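Local coordinates for protein designed CISK-PX domain (Synthetic construct, PDB 4OXW) that adopts the PX fold of the CISK kinase in a designed sequence and, as natural PX domains do, probably binds phosphoinositide lipids at membranes, at residues Lys29-Val32 / Glu37-Ala40; Trp50-Leu55 / Pro64-Lys69; Gln56-Glu61 / Asp104-Ser109; Gln93-Val96 / Val100-Asn103. One frame throughout, in Å; residues are numbered along the deposited sequence.

How the contacts relate
Contact 1 lies in the three-stranded antiparallel sheet and touches none of the others, whereas contacts 2, 3 and 4 adjoin one another in the helical part of the PX fold. Contacts 2 and 3 share helix 45-58; contacts 3 and 4 meet where helix 99-102 is followed, after a two-residue break, by helix 105-112. Leu-55 packs on both Val-107 and Ile-95, tying the three together. All four are partly buried, but their chemistry differs: contact 1 combines strand hydrogen bonds with a CH-pi contact on an indole face and a long salt bridge, contact 2 sets a loop leucine on a buried imidazole, contact 3 is an ion pair at a helix start, and contact 4 is apolar.

Contact 1 (Lys29-Val32 / Glu37-Ala40); sequences KIKV and EEWA
Val-32 and Trp-39 face each other as an antiparallel hydrogen-bonded pair, and their side chains rise from the same face of the hairpin. Two bonds close the pair: Val-32 N gives to Trp-39 O at 2.8 Å, and Trp-39 N returns one to Val-32 O at 3.0 Å. The indole CG stands between the backbone N and the carbonyl carbon (chi1 63°), a rotamer that folds the ring back over the neighbouring strand. Val-32 CB consequently lies over one ring face, 3.9 Å from the centroid of the five-membered ring in a CH-pi contact, and CG1 reaches on to the benzene part, 3.4 Å from Trp-39 CZ2. Replacing Trp-39 by an alanine would probably uncover Val-32 and leave Leu-111 O without its indole donor. On the other face Lys-31 and Ala-40 form the non-hydrogen-bonded pair. The extended chain of Lys-29 lays CE against Ala-40 CB at 3.7 Å. Lys-31, bent at chi3 (39°), meets the outstretched Glu-38 in a long salt bridge, Lys-31 NZ to Glu-38 OE2 being 3.7 Å. Strand 25-34 is the middle of the sheet, with Lys-29 and Lys-31 also bonded through their backbones to strand 9-18, while Ile-30 packs on Phe-110 and Leu-111 and Trp-39 NE1 bonds Leu-111 O, bringing helix 105-112 beneath the hairpin.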
loop_
_atom_site.group_PDB
_atom_site.type_symbol
_atom_site.label_atom_id
_atom_site.label_comp_id
_atom_site.label_asym_id
_atom_site.label_seq_id
_atom_site.Cartn_x
_atom_site.Cartn_y
_atom_site.Cartn_z
ATOM N N LYS A 29 -6.507 -3.996 -1.425
ATOM C CA LYS A 29 -6.113 -5.367 -1.684
ATOM C C LYS A 29 -4.871 -5.378 -2.574
ATOM O O LYS A 29 -4.934 -4.984 -3.734
ATOM C CB LYS A 29 -7.273 -6.098 -2.372
ATOM C CG LYS A 29 -6.919 -7.507 -2.752
ATOM C CD LYS A 29 -8.061 -8.213 -3.459
ATOM C CE LYS A 29 -7.711 -9.692 -3.624
ATOM N NZ LYS A 29 -8.766 -10.430 -4.401
ATOM N N ILE A 30 -3.731 -5.784 -2.015
ATOM C CA ILE A 30 -2.493 -5.885 -2.782
ATOM C C ILE A 30 -2.328 -7.355 -3.259
ATOM O O ILE A 30 -2.245 -8.279 -2.432
ATOM C CB ILE A 30 -1.265 -5.485 -1.976
ATOM C CG1 ILE A 30 -1.495 -4.150 -1.220
ATOM C CG2 ILE A 30 -0.025 -5.441 -2.885
ATOM C CD1 ILE A 30 -0.372 -3.792 -0.273
ATOM N N LYS A 31 -2.306 -7.540 -4.568
ATOM C CA LYS A 31 -2.040 -8.855 -5.194
ATOM C C LYS A 31 -0.533 -8.955 -5.432
ATOM O O LYS A 31 0.085 -8.032 -5.973
ATOM C CB LYS A 31 -2.814 -9.004 -6.521
ATOM C CG LYS A 31 -4.304 -9.265 -6.312
ATOM C CD LYS A 31 -5.076 -9.445 -7.618
ATOM C CE LYS A 31 -4.323 -10.245 -8.679
ATOM N NZ LYS A 31 -5.181 -10.445 -9.893
ATOM N N VAL A 32 0.068 -10.048 -4.953
ATOM C CA VAL A 32 1.510 -10.212 -4.952
ATOM C C VAL A 32 1.788 -11.506 -5.722
ATOM O O VAL A 32 1.144 -12.502 -5.479
ATOM C CB VAL A 32 2.075 -10.312 -3.541
ATOM C CG1 VAL A 32 3.601 -10.430 -3.570
ATOM C CG2 VAL A 32 1.646 -9.132 -2.686
ATOM N N GLU A 37 3.650 -18.320 -7.804
ATOM C CA GLU A 37 2.806 -18.145 -6.626
ATOM C C GLU A 37 2.102 -16.777 -6.672
ATOM O O GLU A 37 2.628 -15.818 -7.258
ATOM C CB GLU A 37 3.655 -18.205 -5.366
ATOM C CG GLU A 37 4.539 -19.443 -5.272
ATOM C CD GLU A 37 5.384 -19.467 -4.020
ATOM O OE1 GLU A 37 5.876 -18.394 -3.605
ATOM O OE2 GLU A 37 5.571 -20.567 -3.453
ATOM N N GLU A 38 0.895 -16.717 -6.093
ATOM C CA GLU A 38 0.128 -15.470 -6.036
ATOM C C GLU A 38 -0.672 -15.477 -4.737
ATOM O O GLU A 38 -1.188 -16.516 -4.298
ATOM C CB GLU A 38 -0.774 -15.347 -7.259
ATOM C CG GLU A 38 -1.628 -14.077 -7.313
ATOM C CD GLU A 38 -2.329 -13.892 -8.645
ATOM O OE1 GLU A 38 -2.778 -14.898 -9.228
ATOM O OE2 GLU A 38 -2.440 -12.735 -9.104
ATOM N N TRP A 39 -0.709 -14.329 -4.067
ATOM C CA TRP A 39 -1.524 -14.189 -2.860
ATOM C C TRP A 39 -1.918 -12.709 -2.757
ATOM O O TRP A 39 -1.554 -11.887 -3.588
ATOM C CB TRP A 39 -0.783 -14.622 -1.609
ATOM C CG TRP A 39 0.409 -13.833 -1.280
ATOM C CD1 TRP A 39 0.476 -12.713 -0.472
ATOM C CD2 TRP A 39 1.750 -14.092 -1.707
ATOM N NE1 TRP A 39 1.775 -12.266 -0.390
ATOM C CE2 TRP A 39 2.577 -13.080 -1.150
ATOM C CE3 TRP A 39 2.333 -15.054 -2.550
ATOM C CZ2 TRP A 39 3.943 -13.024 -1.372
ATOM C CZ3 TRP A 39 3.678 -14.992 -2.774
ATOM C CH2 TRP A 39 4.482 -13.991 -2.186
ATOM N N ALA A 40 -2.726 -12.409 -1.762
ATOM C CA ALA A 40 -3.168 -11.037 -1.519
ATOM C C ALA A 40 -2.994 -10.700 -0.051
ATOM O O ALA A 40 -3.133 -11.560 0.816
ATOM C CB ALA A 40 -4.629 -10.910 -1.896
#

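Contact 2 (Trp50-Leu55 / Pro64-Lys69); sequences WLHKKL and PELPPK
His-52 presents one flat face of its imidazole to Leu-66, whose CB sits above the ring centre, 3.7 Å from the centroid and only 2° off the ring normal. This is a CH-pi contact in which every ring atom is nearly equally far from the same methylene. The two side chains run past each other with opposite headings, and as a result one leucine methyl doubles back along the stem of the histidine, Leu-66 CD2 lying 4.0 Å from His-52 CB. In His-52 the ring carbon CG is anti to the backbone N (chi1 -179°), which carries the imidazole straight out from helix 45-58 toward the proline-rich loop. A second approach comes at the ring edge: Pro-64 O lies near the ring plane, 3.3 Å from His-52 CE1. The loop 64-69 runs extended, with backbone angles close to polyproline II throughout, and its Pro-Glu-Leu-Pro sequence fits the PxxP motif of PX domains. Leu-66 also packs on Tyr-45, Phe-48 and Tyr-49, while Pro-64 reaches Tyr-91 and Ile-95 of helix 78-96. ND1 of His-52 is hydrogen-bonded to Tyr-91 OH, which should fix the rotation of the ring about its stem. Loop and helix thus meet through dispersion over the imidazole face, and the carbonyl at its edge probably draws on the polarised CE1-H, an attraction that any positive charge on the ring would be expected to strengthen.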
loop_
_atom_site.group_PDB
_atom_site.type_symbol
_atom_site.label_atom_id
_atom_site.label_comp_id
_atom_site.label_asym_id
_atom_site.label_seq_id
_atom_site.Cartn_x
_atom_site.Cartn_y
_atom_site.Cartn_z
ATOM N N TRP A 50 3.041 4.227 7.722
ATOM C CA TRP A 50 4.017 3.708 8.679
ATOM C C TRP A 50 5.210 3.071 7.940
ATOM O O TRP A 50 6.371 3.379 8.280
ATOM C CB TRP A 50 3.381 2.707 9.648
ATOM C CG TRP A 50 4.243 2.415 10.870
ATOM C CD1 TRP A 50 4.255 3.101 12.052
ATOM C CD2 TRP A 50 5.201 1.376 10.998
ATOM N NE1 TRP A 50 5.186 2.545 12.911
ATOM C CE2 TRP A 50 5.768 1.475 12.298
ATOM C CE3 TRP A 50 5.647 0.373 10.147
ATOM C CZ2 TRP A 50 6.751 0.614 12.744
ATOM C CZ3 TRP A 50 6.604 -0.494 10.597
ATOM C CH2 TRP A 50 7.156 -0.365 11.887
ATOM N N LEU A 51 4.933 2.223 6.938
ATOM C CA LEU A 51 5.990 1.595 6.141
ATOM C C LEU A 51 6.895 2.693 5.557
ATOM O O LEU A 51 8.134 2.633 5.626
ATOM C CB LEU A 51 5.384 0.779 5.001
ATOM C CG LEU A 51 6.425 0.277 4.017
ATOM C CD1 LEU A 51 7.283 -0.787 4.693
ATOM C CD2 LEU A 51 5.730 -0.278 2.795
ATOM N N HIS A 52 6.275 3.716 4.969
ATOM C CA HIS A 52 7.000 4.782 4.330
ATOM C C HIS A 52 7.920 5.509 5.291
ATOM O O HIS A 52 9.089 5.750 4.997
ATOM C CB HIS A 52 6.000 5.776 3.819
ATOM C CG HIS A 52 6.612 6.921 3.106
ATOM N ND1 HIS A 52 7.257 6.777 1.892
ATOM C CD2 HIS A 52 6.664 8.234 3.415
ATOM C CE1 HIS A 52 7.674 7.960 1.489
ATOM N NE2 HIS A 52 7.336 8.857 2.399
ATOM N N LYS A 53 7.395 5.863 6.455
ATOM C CA LYS A 53 8.211 6.621 7.415
ATOM C C LYS A 53 9.419 5.788 7.848
ATOM O O LYS A 53 10.527 6.323 7.953
ATOM C CB LYS A 53 7.371 7.033 8.622
ATOM C CG LYS A 53 6.399 8.177 8.347
ATOM C CD LYS A 53 7.086 9.453 7.867
ATOM C CE LYS A 53 6.068 10.529 7.534
ATOM N NZ LYS A 53 6.603 11.544 6.584
ATOM N N LYS A 54 9.238 4.491 8.046
ATOM C CA LYS A 54 10.346 3.630 8.507
ATOM C C LYS A 54 11.318 3.342 7.400
ATOM O O LYS A 54 12.512 3.311 7.632
ATOM C CB LYS A 54 9.824 2.329 9.118
ATOM C CG LYS A 54 8.961 2.577 10.333
ATOM C CD LYS A 54 9.630 3.593 11.269
ATOM C CE LYS A 54 9.186 3.466 12.709
ATOM N NZ LYS A 54 9.235 4.744 13.481
ATOM N N LEU A 55 10.823 3.144 6.186
ATOM C CA LEU A 55 11.723 2.943 5.047
ATOM C C LEU A 55 12.514 4.160 4.718
ATOM O O LEU A 55 13.695 4.071 4.331
ATOM C CB LEU A 55 10.947 2.552 3.797
ATOM C CG LEU A 55 10.628 1.096 3.656
ATOM C CD1 LEU A 55 9.901 0.934 2.325
ATOM C CD2 LEU A 55 11.845 0.165 3.656
ATOM N N PRO A 64 10.182 6.257 -2.945
ATOM C CA PRO A 64 9.391 7.166 -3.755
ATOM C C PRO A 64 8.442 8.031 -2.914
ATOM O O PRO A 64 8.256 7.795 -1.723
ATOM C CB PRO A 64 8.581 6.231 -4.649
ATOM C CG PRO A 64 8.537 4.944 -3.962
ATOM C CD PRO A 64 9.761 4.855 -3.105
ATOM N N GLU A 65 7.833 8.996 -3.574
ATOM C CA GLU A 65 6.813 9.826 -2.990
ATOM C C GLU A 65 5.546 9.018 -2.624
ATOM O O GLU A 65 4.996 8.316 -3.451
ATOM C CB GLU A 65 6.454 10.906 -4.011
ATOM C CG GLU A 65 5.471 11.919 -3.466
ATOM C CD GLU A 65 4.914 12.845 -4.541
ATOM O OE1 GLU A 65 5.181 12.602 -5.750
ATOM O OE2 GLU A 65 4.209 13.811 -4.156
ATOM N N LEU A 66 5.097 9.135 -1.381
ATOM C CA LEU A 66 3.889 8.467 -0.938
ATOM C C LEU A 66 2.705 9.377 -1.269
ATOM O O LEU A 66 2.793 10.565 -1.046
ATOM C CB LEU A 66 3.923 8.289 0.591
ATOM C CG LEU A 66 2.731 7.499 1.182
ATOM C CD1 LEU A 66 2.778 6.010 0.913
ATOM C CD2 LEU A 66 2.634 7.711 2.670
ATOM N N PRO A 67 1.578 8.810 -1.700
ATOM C CA PRO A 67 0.347 9.624 -1.847
ATOM C C PRO A 67 -0.007 10.355 -0.555
ATOM O O PRO A 67 0.218 9.853 0.547
ATOM C CB PRO A 67 -0.720 8.579 -2.216
ATOM C CG PRO A 67 0.057 7.520 -2.869
ATOM C CD PRO A 67 1.376 7.435 -2.170
ATOM N N PRO A 68 -0.525 11.566 -0.677
ATOM C CA PRO A 68 -0.668 12.429 0.478
ATOM C C PRO A 68 -1.775 12.081 1.472
ATOM O O PRO A 68 -2.780 11.408 1.144
ATOM C CB PRO A 68 -0.978 13.793 -0.159
ATOM C CG PRO A 68 -1.641 13.481 -1.409
ATOM C CD PRO A 68 -1.030 12.190 -1.910
ATOM N N LYS A 69 -1.620 12.607 2.688
ATOM C CA LYS A 69 -2.672 12.573 3.683
ATOM C C LYS A 69 -3.798 13.486 3.224
ATOM O O LYS A 69 -3.555 14.508 2.592
ATOM C CB LYS A 69 -2.188 13.043 5.069
ATOM C CG LYS A 69 -1.224 12.089 5.732
ATOM C CD LYS A 69 -0.981 12.470 7.181
ATOM C CE LYS A 69 -0.071 13.676 7.295
ATOM N NZ LYS A 69 0.761 13.622 8.542
#

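Contact 3 (Gln56-Glu61 / Asp104-Ser109); sequences QQRYPE and DELVVS
Arg-58 and Asp-104 form a salt bridge between the last turn of helix 45-58 and the start of helix 105-112. Arg-58 NH1 gives a bent hydrogen bond to Asp-104 OD1, 2.8 Å long with 138° at the hydrogen, on the syn side of that oxygen. The guanidinium and carboxylate planes are turned 59° apart, and NH1 alone faces the carboxylate, rather than two guanidinium nitrogens side by side. On the tight side Asp-104 is buried and used twice more. Its CG is anti to the backbone N (chi1 -174°), turning the carboxylate back over the helix start, where Asp-104 OD2 accepts from Leu-106 N at 2.9 Å as the N-cap bond. The ring of Tyr-59 meets OD1 edge-on and in its own plane, Tyr-59 CE2 lying 3.5 Å from Asp-104 OD1. The arginine belongs to the looser, exposed side: its chain extends along the surface, and Leu-106 CD1 sits over the centre of one guanidinium face, 3.7 Å from Arg-58 CZ. Glu-105 adds an opposite charge nearby without touching. With an alanine in place of Asp-104, Arg-58 would probably lose its ionic mate and swing more freely, and Leu-106 N would be left without its cap. A single carboxylate therefore joins two helices: OD1 takes the arginine bond, while Asp-104 OD2 caps the helix and still lies 3.0 Å from Arg-58 NH1, and the helix dipole, like the guanidinium, is likely to stabilise the negative charge.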
loop_
_atom_site.group_PDB
_atom_site.type_symbol
_atom_site.label_atom_id
_atom_site.label_comp_id
_atom_site.label_asym_id
_atom_site.label_seq_id
_atom_site.Cartn_x
_atom_site.Cartn_y
_atom_site.Cartn_z
ATOM N N GLN A 56 11.868 5.306 4.824
ATOM C CA GLN A 56 12.502 6.571 4.520
ATOM C C GLN A 56 13.668 6.822 5.482
ATOM O O GLN A 56 14.664 7.451 5.117
ATOM C CB GLN A 56 11.450 7.645 4.647
ATOM C CG GLN A 56 11.838 9.040 4.266
ATOM C CD GLN A 56 10.616 9.923 4.208
ATOM O OE1 GLN A 56 9.968 10.181 5.220
ATOM N NE2 GLN A 56 10.279 10.371 3.011
ATOM N N GLN A 57 13.561 6.321 6.702
ATOM C CA GLN A 57 14.664 6.445 7.659
ATOM C C GLN A 57 15.868 5.606 7.224
ATOM O O GLN A 57 17.003 6.034 7.395
ATOM C CB GLN A 57 14.219 6.082 9.069
ATOM C CG GLN A 57 13.324 7.146 9.692
ATOM C CD GLN A 57 12.368 6.626 10.770
ATOM O OE1 GLN A 57 12.544 5.534 11.328
ATOM N NE2 GLN A 57 11.341 7.423 11.069
ATOM N N ARG A 58 15.623 4.447 6.621
ATOM C CA ARG A 58 16.679 3.526 6.252
ATOM C C ARG A 58 17.287 3.870 4.895
ATOM O O ARG A 58 18.515 3.810 4.708
ATOM C CB ARG A 58 16.123 2.102 6.206
ATOM C CG ARG A 58 15.720 1.504 7.545
ATOM C CD ARG A 58 15.307 0.045 7.354
ATOM N NE ARG A 58 14.828 -0.602 8.574
ATOM C CZ ARG A 58 14.664 -1.919 8.709
ATOM N NH1 ARG A 58 14.943 -2.741 7.703
ATOM N NH2 ARG A 58 14.222 -2.422 9.857
ATOM N N TYR A 59 16.434 4.257 3.947
ATOM C CA TYR A 59 16.812 4.414 2.556
ATOM C C TYR A 59 16.180 5.649 1.945
ATOM O O TYR A 59 15.463 5.542 0.955
ATOM C CB TYR A 59 16.359 3.198 1.761
ATOM C CG TYR A 59 17.010 1.890 2.146
ATOM C CD1 TYR A 59 18.300 1.601 1.713
ATOM C CD2 TYR A 59 16.339 0.924 2.923
ATOM C CE1 TYR A 59 18.919 0.409 2.034
ATOM C CE2 TYR A 59 16.969 -0.272 3.267
ATOM C CZ TYR A 59 18.256 -0.518 2.805
ATOM O OH TYR A 59 18.919 -1.689 3.104
ATOM N N PRO A 60 16.468 6.833 2.492
ATOM C CA PRO A 60 15.871 8.086 2.017
ATOM C C PRO A 60 16.114 8.375 0.541
ATOM O O PRO A 60 15.280 9.007 -0.120
ATOM C CB PRO A 60 16.493 9.156 2.915
ATOM C CG PRO A 60 17.736 8.499 3.485
ATOM C CD PRO A 60 17.402 7.054 3.613
ATOM N N GLU A 61 17.210 7.872 -0.008
ATOM C CA GLU A 61 17.496 8.043 -1.436
ATOM C C GLU A 61 16.607 7.248 -2.359
ATOM O O GLU A 61 16.522 7.574 -3.538
ATOM C CB GLU A 61 18.934 7.583 -1.742
ATOM C CG GLU A 61 19.996 8.334 -0.957
ATOM C CD GLU A 61 20.187 7.859 0.467
ATOM O OE1 GLU A 61 19.514 6.931 0.964
ATOM O OE2 GLU A 61 21.071 8.440 1.122
ATOM N N ASP A 104 13.996 -5.949 2.041
ATOM C CA ASP A 104 13.999 -5.430 3.360
ATOM C C ASP A 104 12.892 -6.072 4.200
ATOM O O ASP A 104 11.793 -6.325 3.702
ATOM C CB ASP A 104 13.876 -3.911 3.315
ATOM C CG ASP A 104 14.009 -3.292 4.658
ATOM O OD1 ASP A 104 15.086 -2.752 4.941
ATOM O OD2 ASP A 104 13.050 -3.351 5.456
ATOM N N GLU A 105 13.210 -6.379 5.454
ATOM C CA GLU A 105 12.300 -7.094 6.330
ATOM C C GLU A 105 10.930 -6.369 6.475
ATOM O O GLU A 105 9.892 -7.021 6.642
ATOM C CB GLU A 105 12.930 -7.304 7.702
ATOM C CG GLU A 105 14.039 -8.353 7.679
ATOM C CD GLU A 105 14.914 -8.349 8.927
ATOM O OE1 GLU A 105 14.446 -7.900 10.004
ATOM O OE2 GLU A 105 16.076 -8.810 8.823
ATOM N N LEU A 106 10.956 -5.053 6.427
ATOM C CA LEU A 106 9.702 -4.276 6.554
ATOM C C LEU A 106 8.820 -4.553 5.384
ATOM O O LEU A 106 7.611 -4.711 5.525
ATOM C CB LEU A 106 9.979 -2.779 6.631
ATOM C CG LEU A 106 10.622 -2.326 7.924
ATOM C CD1 LEU A 106 11.193 -0.933 7.754
ATOM C CD2 LEU A 106 9.619 -2.395 9.046
ATOM N N VAL A 107 9.409 -4.561 4.202
ATOM C CA VAL A 107 8.638 -4.750 3.003
ATOM C C VAL A 107 8.170 -6.180 2.900
ATOM O O VAL A 107 7.037 -6.444 2.528
ATOM C CB VAL A 107 9.467 -4.346 1.783
ATOM C CG1 VAL A 107 8.702 -4.679 0.499
ATOM C CG2 VAL A 107 9.791 -2.851 1.878
ATOM N N VAL A 108 9.044 -7.142 3.219
ATOM C CA VAL A 108 8.650 -8.532 3.193
ATOM C C VAL A 108 7.435 -8.767 4.101
ATOM O O VAL A 108 6.465 -9.413 3.695
ATOM C CB VAL A 108 9.838 -9.437 3.610
ATOM C CG1 VAL A 108 9.399 -10.869 3.837
ATOM C CG2 VAL A 108 10.905 -9.378 2.516
ATOM N N SER A 109 7.475 -8.181 5.279
ATOM C CA SER A 109 6.361 -8.286 6.210
ATOM C C SER A 109 5.090 -7.600 5.627
ATOM O O SER A 109 3.965 -8.208 5.602
ATOM C CB SER A 109 6.742 -7.680 7.551
ATOM O OG SER A 109 5.602 -7.632 8.426
#

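Contact 4 (Gln93-Val96 / Val100-Asn103); sequences QRIV and VLAN
Val-96 and Ala-102 bring the end of helix 78-96 and the short helix 99-102 to within 4.6 Å at their CA atoms, while those of Ile-95 and Leu-101 lie 6.1 Å apart, the chain having turned sharply between. Ile-95 and Leu-101 carry the side-chain packing and cross at about a right angle. Two branches of the isoleucine are engaged: a chi1 of -68° sets CG1 beside the backbone N and leaves CG2 anti to it, against the leucine stem, with Ile-95 CG2 3.9 Å from Leu-101 CB, and the chain end meets the leucine methyl to methyl, Ile-95 CD1 being 3.8 Å from Leu-101 CD1. The backbone of the first helix takes part as well, since Ile-95 O approaches Leu-101 CB at 3.5 Å. One residue on, the small Ala-102 fits against the helix end, its CB 3.7 Å from Val-96 O. The turn is braced by Ser-97 OG and His-98 ND1, both hydrogen-bonded to Arg-94 O, and the apolar patch continues on to Tyr-59, Pro-64 and Val-107. Chemically the two helix ends are held by dispersion between branched side chains and by carbonyls set against carbon atoms, which makes closeness of fit, rather than any directional bond, the basis of their packing.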
loop_
_atom_site.group_PDB
_atom_site.type_symbol
_atom_site.label_atom_id
_atom_site.label_comp_id
_atom_site.label_asym_id
_atom_site.label_seq_id
_atom_site.Cartn_x
_atom_site.Cartn_y
_atom_site.Cartn_z
ATOM N N GLN A 93 4.685 -0.530 -6.277
ATOM C CA GLN A 93 5.426 -1.050 -7.485
ATOM C C GLN A 93 6.831 -0.488 -7.536
ATOM O O GLN A 93 7.799 -1.205 -7.859
ATOM C CB GLN A 93 4.644 -0.760 -8.775
ATOM C CG GLN A 93 3.423 -1.614 -8.918
ATOM C CD GLN A 93 2.537 -1.291 -10.112
ATOM O OE1 GLN A 93 2.646 -0.240 -10.725
ATOM N NE2 GLN A 93 1.634 -2.216 -10.439
ATOM N N ARG A 94 6.950 0.802 -7.227
ATOM C CA ARG A 94 8.251 1.426 -7.207
ATOM C C ARG A 94 9.112 0.847 -6.125
ATOM O O ARG A 94 10.305 0.642 -6.326
ATOM C CB ARG A 94 8.091 2.907 -7.023
ATOM C CG ARG A 94 7.733 3.617 -8.302
ATOM C CD ARG A 94 9.019 3.994 -9.044
ATOM N NE ARG A 94 8.811 4.442 -10.426
ATOM C CZ ARG A 94 8.071 5.494 -10.779
ATOM N NH1 ARG A 94 7.426 6.211 -9.856
ATOM N NH2 ARG A 94 7.960 5.809 -12.066
ATOM N N ILE A 95 8.550 0.605 -4.943
ATOM C CA ILE A 95 9.318 -0.035 -3.894
ATOM C C ILE A 95 9.881 -1.383 -4.332
ATOM O O ILE A 95 11.072 -1.643 -4.136
ATOM C CB ILE A 95 8.451 -0.214 -2.610
ATOM C CG1 ILE A 95 8.142 1.143 -2.005
ATOM C CG2 ILE A 95 9.122 -1.179 -1.631
ATOM C CD1 ILE A 95 9.253 1.780 -1.239
ATOM N N VAL A 96 9.056 -2.247 -4.912
ATOM C CA VAL A 96 9.450 -3.626 -5.174
ATOM C C VAL A 96 10.396 -3.668 -6.393
ATOM O O VAL A 96 11.086 -4.675 -6.599
ATOM C CB VAL A 96 8.220 -4.500 -5.366
ATOM C CG1 VAL A 96 8.523 -5.842 -6.003
ATOM C CG2 VAL A 96 7.601 -4.687 -3.983
ATOM N N VAL A 100 16.937 -3.930 -3.122
ATOM C CA VAL A 100 17.282 -3.691 -1.730
ATOM C C VAL A 100 16.036 -3.440 -0.827
ATOM O O VAL A 100 15.963 -3.877 0.308
ATOM C CB VAL A 100 18.244 -2.484 -1.611
ATOM C CG1 VAL A 100 18.448 -2.113 -0.158
ATOM C CG2 VAL A 100 19.600 -2.812 -2.244
ATOM N N LEU A 101 15.064 -2.718 -1.359
ATOM C CA LEU A 101 13.810 -2.506 -0.626
ATOM C C LEU A 101 12.928 -3.749 -0.642
ATOM O O LEU A 101 12.342 -4.089 0.379
ATOM C CB LEU A 101 13.020 -1.349 -1.245
ATOM C CG LEU A 101 13.749 -0.002 -1.282
ATOM C CD1 LEU A 101 12.882 1.062 -1.899
ATOM C CD2 LEU A 101 14.183 0.417 0.094
ATOM N N ALA A 102 12.836 -4.412 -1.779
ATOM C CA ALA A 102 12.012 -5.619 -1.908
ATOM C C ALA A 102 12.423 -6.697 -0.906
ATOM O O ALA A 102 11.593 -7.515 -0.451
ATOM C CB ALA A 102 12.099 -6.162 -3.335
ATOM N N ASN A 103 13.710 -6.696 -0.544
ATOM C CA ASN A 103 14.256 -7.664 0.384
ATOM C C ASN A 103 14.375 -7.196 1.808
ATOM O O ASN A 103 14.782 -7.947 2.705
ATOM C CB ASN A 103 15.616 -8.147 -0.149
ATOM C CG ASN A 103 15.469 -8.948 -1.419
ATOM O OD1 ASN A 103 15.846 -8.507 -2.510
ATOM N ND2 ASN A 103 14.861 -10.111 -1.299
#